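Side-chain contacts in CRISPR protein (Archaeoglobus fulgidus, PDB 4MJK), which probably serves as the Cas5 subunit of an archaeal type I-A Cascade, the CRISPR RNA-guided surveillance complex: residues A16-A19 and G20-K23; K142-W145 and K146-R149. All coordinates share one frame; numbering follows the deposited sequence.

Contact 1 of 2, residues A16-A19 and G20-K23; sequences ARIA and GLSK
Ile-18 and Leu-21 meet three residues apart where a turn of 3-10 helix (17-20) gives way to loop, through both backbone and side chain. The backbone of Leu-21 donates from N to Ile-18 O over 3.0 Å, and the amide approaches from well above the carbonyl plane, at a C=O...N angle of 118°, in keeping with i to i+3 winding. One residue earlier Gly-20 N reaches Arg-17 O in the same pattern, though the position of that nitrogen is less certain; within 16-19, Ala-19 N bonds to Ala-16 O.

The apolar part is small. Leu-21 CD1 lies 3.9 Å from Ile-18 CB and 4.0 Å from the CG2 methyl, while Leu-21 CB rests 3.4 Å from Ile-18 O. With CG turned beside its own backbone N (chi1 -60°), Leu-21 places CB and CG against Ile-18 O and CD1 over Ile-18 CB and CG2. Ile-18 O also has the Thr-24 hydroxyl as a partner, which is shared with Leu-21 O.

The turn follows strand 13-15 on the surface. Ile-18 and Leu-21 both pack on Leu-202 of strand 196-202, Ile-18 also touches Thr-34 and Thr-35 at the start of helix 33-46, and Ala-19 rests on Phe-28 of the intervening loop.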
ATOM      1  N   ALA A  16      -1.064  -9.715  -6.950  1.00 11.73           N
ATOM      2  CA  ALA A  16      -0.854 -10.904  -7.772  1.00 13.60           C
ATOM      3  C   ALA A  16      -2.086 -11.114  -8.653  1.00 14.82           C
ATOM      4  O   ALA A  16      -3.129 -11.608  -8.197  1.00 12.35           O
ATOM      5  CB  ALA A  16      -0.604 -12.125  -6.903  1.00 13.97           C
ATOM      6  N   ARG A  17      -1.969 -10.734  -9.919  1.00 14.05           N
ATOM      7  CA  ARG A  17      -3.139 -10.728 -10.788  1.00 16.37           C
ATOM      8  C   ARG A  17      -3.628 -12.122 -11.216  1.00 18.92           C
ATOM      9  O   ARG A  17      -4.686 -12.249 -11.832  1.00 17.78           O
ATOM     10  CB  ARG A  17      -2.932  -9.749 -11.958  1.00 18.80           C
ATOM     11  CG  ARG A  17      -2.910  -8.296 -11.470  1.00 18.59           C
ATOM     12  CD  ARG A  17      -2.597  -7.314 -12.573  1.00 25.52           C
ATOM     13  NE  ARG A  17      -1.162  -7.220 -12.782  1.00 27.72           N
ATOM     14  CZ  ARG A  17      -0.483  -6.080 -12.775  1.00 34.35           C
ATOM     15  NH1 ARG A  17      -1.126  -4.931 -12.599  1.00 31.05           N
ATOM     16  NH2 ARG A  17       0.837  -6.088 -12.963  1.00 30.98           N
ATOM     17  N   ILE A  18      -2.891 -13.170 -10.841  1.00 16.61           N
ATOM     18  CA  ILE A  18      -3.415 -14.530 -11.026  1.00 18.37           C
ATOM     19  C   ILE A  18      -4.682 -14.783 -10.195  1.00 17.09           C
ATOM     20  O   ILE A  18      -5.329 -15.813 -10.343  1.00 16.72           O
ATOM     21  CB  ILE A  18      -2.367 -15.656 -10.772  1.00 20.13           C
ATOM     22  CG1 ILE A  18      -1.740 -15.549  -9.365  1.00 16.88           C
ATOM     23  CG2 ILE A  18      -1.294 -15.634 -11.864  1.00 19.18           C
ATOM     24  CD1 ILE A  18      -0.769 -16.716  -9.031  1.00 15.64           C
ATOM     25  N   ALA A  19      -5.041 -13.836  -9.332  1.00 15.39           N
ATOM     26  CA  ALA A  19      -6.334 -13.883  -8.667  1.00 14.03           C
ATOM     27  C   ALA A  19      -7.449 -13.958  -9.718  1.00 18.03           C
ATOM     28  O   ALA A  19      -8.542 -14.435  -9.440  1.00 16.98           O
ATOM     29  CB  ALA A  19      -6.519 -12.648  -7.780  1.00 16.48           C
ATOM     30  N   GLY A  20      -7.164 -13.487 -10.930  1.00 19.44           N
ATOM     31  CA  GLY A  20      -8.155 -13.487 -11.995  1.00 19.51           C
ATOM     32  C   GLY A  20      -8.427 -14.852 -12.609  1.00 22.50           C
ATOM     33  O   GLY A  20      -9.420 -15.032 -13.329  1.00 22.84           O
ATOM     34  N   LEU A  21      -7.554 -15.820 -12.337  1.00 22.29           N
ATOM     35  CA  LEU A  21      -7.723 -17.166 -12.900  1.00 22.52           C
ATOM     36  C   LEU A  21      -8.878 -17.904 -12.231  1.00 22.99           C
ATOM     37  O   LEU A  21      -9.190 -17.659 -11.072  1.00 18.51           O
ATOM     38  CB  LEU A  21      -6.436 -17.984 -12.768  1.00 19.63           C
ATOM     39  CG  LEU A  21      -5.173 -17.439 -13.444  1.00 20.13           C
ATOM     40  CD1 LEU A  21      -3.982 -18.306 -13.067  1.00 20.47           C
ATOM     41  CD2 LEU A  21      -5.329 -17.367 -14.966  1.00 21.87           C
ATOM     42  N   SER A  22      -9.498 -18.826 -12.965  1.00 26.03           N
ATOM     43  CA  SER A  22     -10.634 -19.593 -12.458  1.00 24.73           C
ATOM     44  C   SER A  22     -10.272 -20.533 -11.312  1.00 26.88           C
ATOM     45  O   SER A  22     -11.112 -20.832 -10.466  1.00 28.48           O
ATOM     46  CB  SER A  22     -11.246 -20.422 -13.588  1.00 28.82           C
ATOM     47  OG  SER A  22     -10.218 -21.119 -14.282  1.00 34.05           O
ATOM     48  N   LYS A  23      -9.036 -21.019 -11.298  1.00 25.22           N
ATOM     49  CA  LYS A  23      -8.611 -21.978 -10.281  1.00 29.31           C
ATOM     50  C   LYS A  23      -8.496 -21.320  -8.902  1.00 29.37           C
ATOM     51  O   LYS A  23      -9.028 -21.826  -7.901  1.00 29.52           O
ATOM     52  CB  LYS A  23      -7.258 -22.595 -10.651  1.00 29.84           C
ATOM     53  CG  LYS A  23      -7.273 -23.447 -11.905  1.00 35.36           C
ATOM     54  CD  LYS A  23      -8.399 -24.467 -11.854  1.00 35.20           C
ATOM     55  CE  LYS A  23      -8.333 -25.439 -13.032  1.00 36.77           C
ATOM     56  NZ  LYS A  23      -9.488 -26.379 -13.028  1.00 44.19           N
TER

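Contact 2 of 2, residues K142-W145 and K146-R149; sequences KILW and KIHR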
ATOM      1  N   LYS A 142      22.988 -16.700  -1.963  1.00 28.70           N
ATOM      2  CA  LYS A 142      23.174 -15.305  -2.328  1.00 30.11           C
ATOM      3  C   LYS A 142      22.039 -14.790  -3.205  1.00 28.87           C
ATOM      4  O   LYS A 142      21.659 -13.627  -3.108  1.00 30.89           O
ATOM      5  CB  LYS A 142      24.522 -15.089  -3.032  1.00 37.50           C
ATOM      6  CG  LYS A 142      24.530 -15.417  -4.517  1.00 37.71           C
ATOM      7  CD  LYS A 142      25.931 -15.267  -5.112  1.00 42.05           C
ATOM      8  CE  LYS A 142      26.045 -15.913  -6.494  1.00 43.54           C
ATOM      9  NZ  LYS A 142      25.312 -15.166  -7.565  1.00 45.55           N
ATOM     10  N   ILE A 143      21.512 -15.653  -4.070  1.00 30.34           N
ATOM     11  CA  ILE A 143      20.462 -15.252  -5.006  1.00 27.53           C
ATOM     12  C   ILE A 143      19.190 -14.835  -4.279  1.00 24.52           C
ATOM     13  O   ILE A 143      18.509 -13.891  -4.685  1.00 20.16           O
ATOM     14  CB  ILE A 143      20.095 -16.382  -6.002  1.00 29.64           C
ATOM     15  CG1 ILE A 143      21.331 -16.854  -6.778  1.00 36.58           C
ATOM     16  CG2 ILE A 143      19.012 -15.907  -6.966  1.00 25.51           C
ATOM     17  CD1 ILE A 143      22.119 -15.730  -7.414  1.00 39.28           C
ATOM     18  N   LEU A 144      18.865 -15.560  -3.214  1.00 22.06           N
ATOM     19  CA  LEU A 144      17.685 -15.260  -2.416  1.00 22.01           C
ATOM     20  C   LEU A 144      17.723 -13.814  -1.936  1.00 20.00           C
ATOM     21  O   LEU A 144      16.692 -13.144  -1.905  1.00 19.54           O
ATOM     22  CB  LEU A 144      17.553 -16.242  -1.240  1.00 20.33           C
ATOM     23  CG  LEU A 144      17.259 -17.702  -1.618  1.00 25.20           C
ATOM     24  CD1 LEU A 144      17.315 -18.633  -0.405  1.00 22.55           C
ATOM     25  CD2 LEU A 144      15.909 -17.823  -2.320  1.00 22.36           C
ATOM     26  N   TRP A 145      18.912 -13.316  -1.602  1.00 20.78           N
ATOM     27  CA  TRP A 145      19.046 -11.939  -1.112  1.00 19.93           C
ATOM     28  C   TRP A 145      18.655 -10.890  -2.155  1.00 19.48           C
ATOM     29  O   TRP A 145      18.388  -9.747  -1.808  1.00 20.30           O
ATOM     30  CB  TRP A 145      20.468 -11.665  -0.652  1.00 19.07           C
ATOM     31  CG  TRP A 145      20.809 -12.255   0.671  1.00 19.33           C
ATOM     32  CD1 TRP A 145      21.465 -13.432   0.905  1.00 20.31           C
ATOM     33  CD2 TRP A 145      20.525 -11.693   1.957  1.00 19.12           C
ATOM     34  NE1 TRP A 145      21.608 -13.631   2.255  1.00 18.26           N
ATOM     35  CE2 TRP A 145      21.035 -12.581   2.923  1.00 16.31           C
ATOM     36  CE3 TRP A 145      19.888 -10.519   2.382  1.00 17.43           C
ATOM     37  CZ2 TRP A 145      20.937 -12.332   4.291  1.00 17.66           C
ATOM     38  CZ3 TRP A 145      19.784 -10.281   3.739  1.00 19.13           C
ATOM     39  CH2 TRP A 145      20.309 -11.181   4.679  1.00 18.42           C
ATOM     40  N   LYS A 146      18.612 -11.302  -3.423  1.00 21.26           N
ATOM     41  CA  LYS A 146      18.429 -10.394  -4.555  1.00 21.99           C
ATOM     42  C   LYS A 146      16.974 -10.222  -5.008  1.00 22.19           C
ATOM     43  O   LYS A 146      16.695  -9.660  -6.080  1.00 23.44           O
ATOM     44  CB  LYS A 146      19.285 -10.859  -5.729  1.00 27.34           C
ATOM     45  CG  LYS A 146      20.801 -10.761  -5.486  1.00 30.77           C
ATOM     46  CD  LYS A 146      21.556 -11.143  -6.763  1.00 40.40           C
ATOM     47  CE  LYS A 146      23.059 -10.950  -6.631  1.00 42.41           C
ATOM     48  NZ  LYS A 146      23.667 -11.966  -5.730  1.00 46.77           N
ATOM     49  N   ILE A 147      16.046 -10.714  -4.201  1.00 18.76           N
ATOM     50  CA  ILE A 147      14.633 -10.584  -4.526  1.00 17.48           C
ATOM     51  C   ILE A 147      14.162  -9.168  -4.170  1.00 15.82           C
ATOM     52  O   ILE A 147      14.262  -8.764  -3.006  1.00 14.97           O
ATOM     53  CB  ILE A 147      13.818 -11.629  -3.770  1.00 20.35           C
ATOM     54  CG1 ILE A 147      14.161 -13.036  -4.287  1.00 20.87           C
ATOM     55  CG2 ILE A 147      12.312 -11.346  -3.904  1.00 17.38           C
ATOM     56  CD1 ILE A 147      13.589 -14.161  -3.429  1.00 21.62           C
ATOM     57  N   HIS A 148      13.647  -8.430  -5.161  1.00 14.34           N
ATOM     58  CA  HIS A 148      13.231  -7.030  -4.975  1.00 19.09           C
ATOM     59  C   HIS A 148      11.745  -6.805  -5.234  1.00 18.09           C
ATOM     60  O   HIS A 148      11.218  -5.723  -4.953  1.00 14.05           O
ATOM     61  CB  HIS A 148      14.017  -6.086  -5.895  1.00 21.00           C
ATOM     62  CG  HIS A 148      15.502  -6.157  -5.705  1.00 26.32           C
ATOM     63  ND1 HIS A 148      16.097  -6.036  -4.469  1.00 26.30           N
ATOM     64  CD2 HIS A 148      16.507  -6.334  -6.592  1.00 30.54           C
ATOM     65  CE1 HIS A 148      17.407  -6.138  -4.599  1.00 26.56           C
ATOM     66  NE2 HIS A 148      17.683  -6.320  -5.883  1.00 30.87           N
ATOM     67  N   ARG A 149      11.079  -7.809  -5.796  1.00 15.04           N
ATOM     68  CA  ARG A 149       9.634  -7.735  -5.922  1.00 13.86           C
ATOM     69  C   ARG A 149       8.979  -9.103  -5.842  1.00 15.07           C
ATOM     70  O   ARG A 149       9.529 -10.101  -6.284  1.00 15.63           O
ATOM     71  CB  ARG A 149       9.225  -7.016  -7.205  1.00 18.29           C
ATOM     72  CG  ARG A 149       9.703  -7.692  -8.461  1.00 20.98           C
ATOM     73  CD  ARG A 149       8.530  -8.067  -9.309  1.00 24.98           C
ATOM     74  NE  ARG A 149       8.925  -8.364 -10.681  1.00 35.42           N
ATOM     75  CZ  ARG A 149       8.077  -8.390 -11.702  1.00 35.08           C
ATOM     76  NH1 ARG A 149       6.790  -8.139 -11.495  1.00 27.70           N
ATOM     77  NH2 ARG A 149       8.515  -8.673 -12.921  1.00 38.70           N
TER
HETATM   78  O   HOH W   1      16.307  -8.075  -1.408  1.00 17.44           O
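Trp-145 O and Ile-147 O, the carbonyl oxygens on both sides of Lys-146, are tied together by one water, which donates to each at 2.7 Å. Separately, Ile-143 O accepts the backbone N-H of Lys-146 at 2.9 Å, the donor standing above the carbonyl plane with an N-H...O angle of 154°. Lys-146 CB presses on the same Ile-143 oxygen at 3.3 Å.

These bonds follow the short, weakly bonded helix, with Leu-144 to Ile-147 in a type I beta turn. Its closing bond, Ile-147 N to Leu-144 O, is weak at 3.4 Å; CG1 and CD1 of Ile-147 also pack against Leu-144 O. Leu-144 and Ile-147 are buried: the first packs on Tyr-4 and Val-6 of strand 2-10, the second on Ala-39 and Val-40 of helix 33-46.

On the exposed flank Lys-146 runs extended back along the helix until a bend at chi4 (71°) brings NZ 3.8 Å from Lys-142 CG and 4.0 Å from Lys-142 NZ. The like charges are probably tolerated because Asp-47 lies beside both, in a salt bridge with Lys-142 and a long, weak ion pair with Lys-146. Beyond the turn, the His-148 ring turns one face to Lys-146 O, which sits 3.3 Å above its plane, offset toward the rim.

Contact 1 and contact 2 are separate local turns, following one another along the chain with centres about 24 Å apart and nearest atoms about 6 Å apart, without touching. Helix 33-46 relates them: they meet different turns of it, contact 1 near its start and contact 2 farther along, as far as Ala-43 and Ile-44. Contact 1 is at the surface and contact 2 partly buried, their centres about 15 and 16 Å from that of the chain. Their surroundings otherwise differ, since contact 1 leans on strand 196-202 and contact 2 on strands 2-10 and 157-170 of the six-stranded antiparallel sheet. Neither is touched by the other protein chain of the assembly.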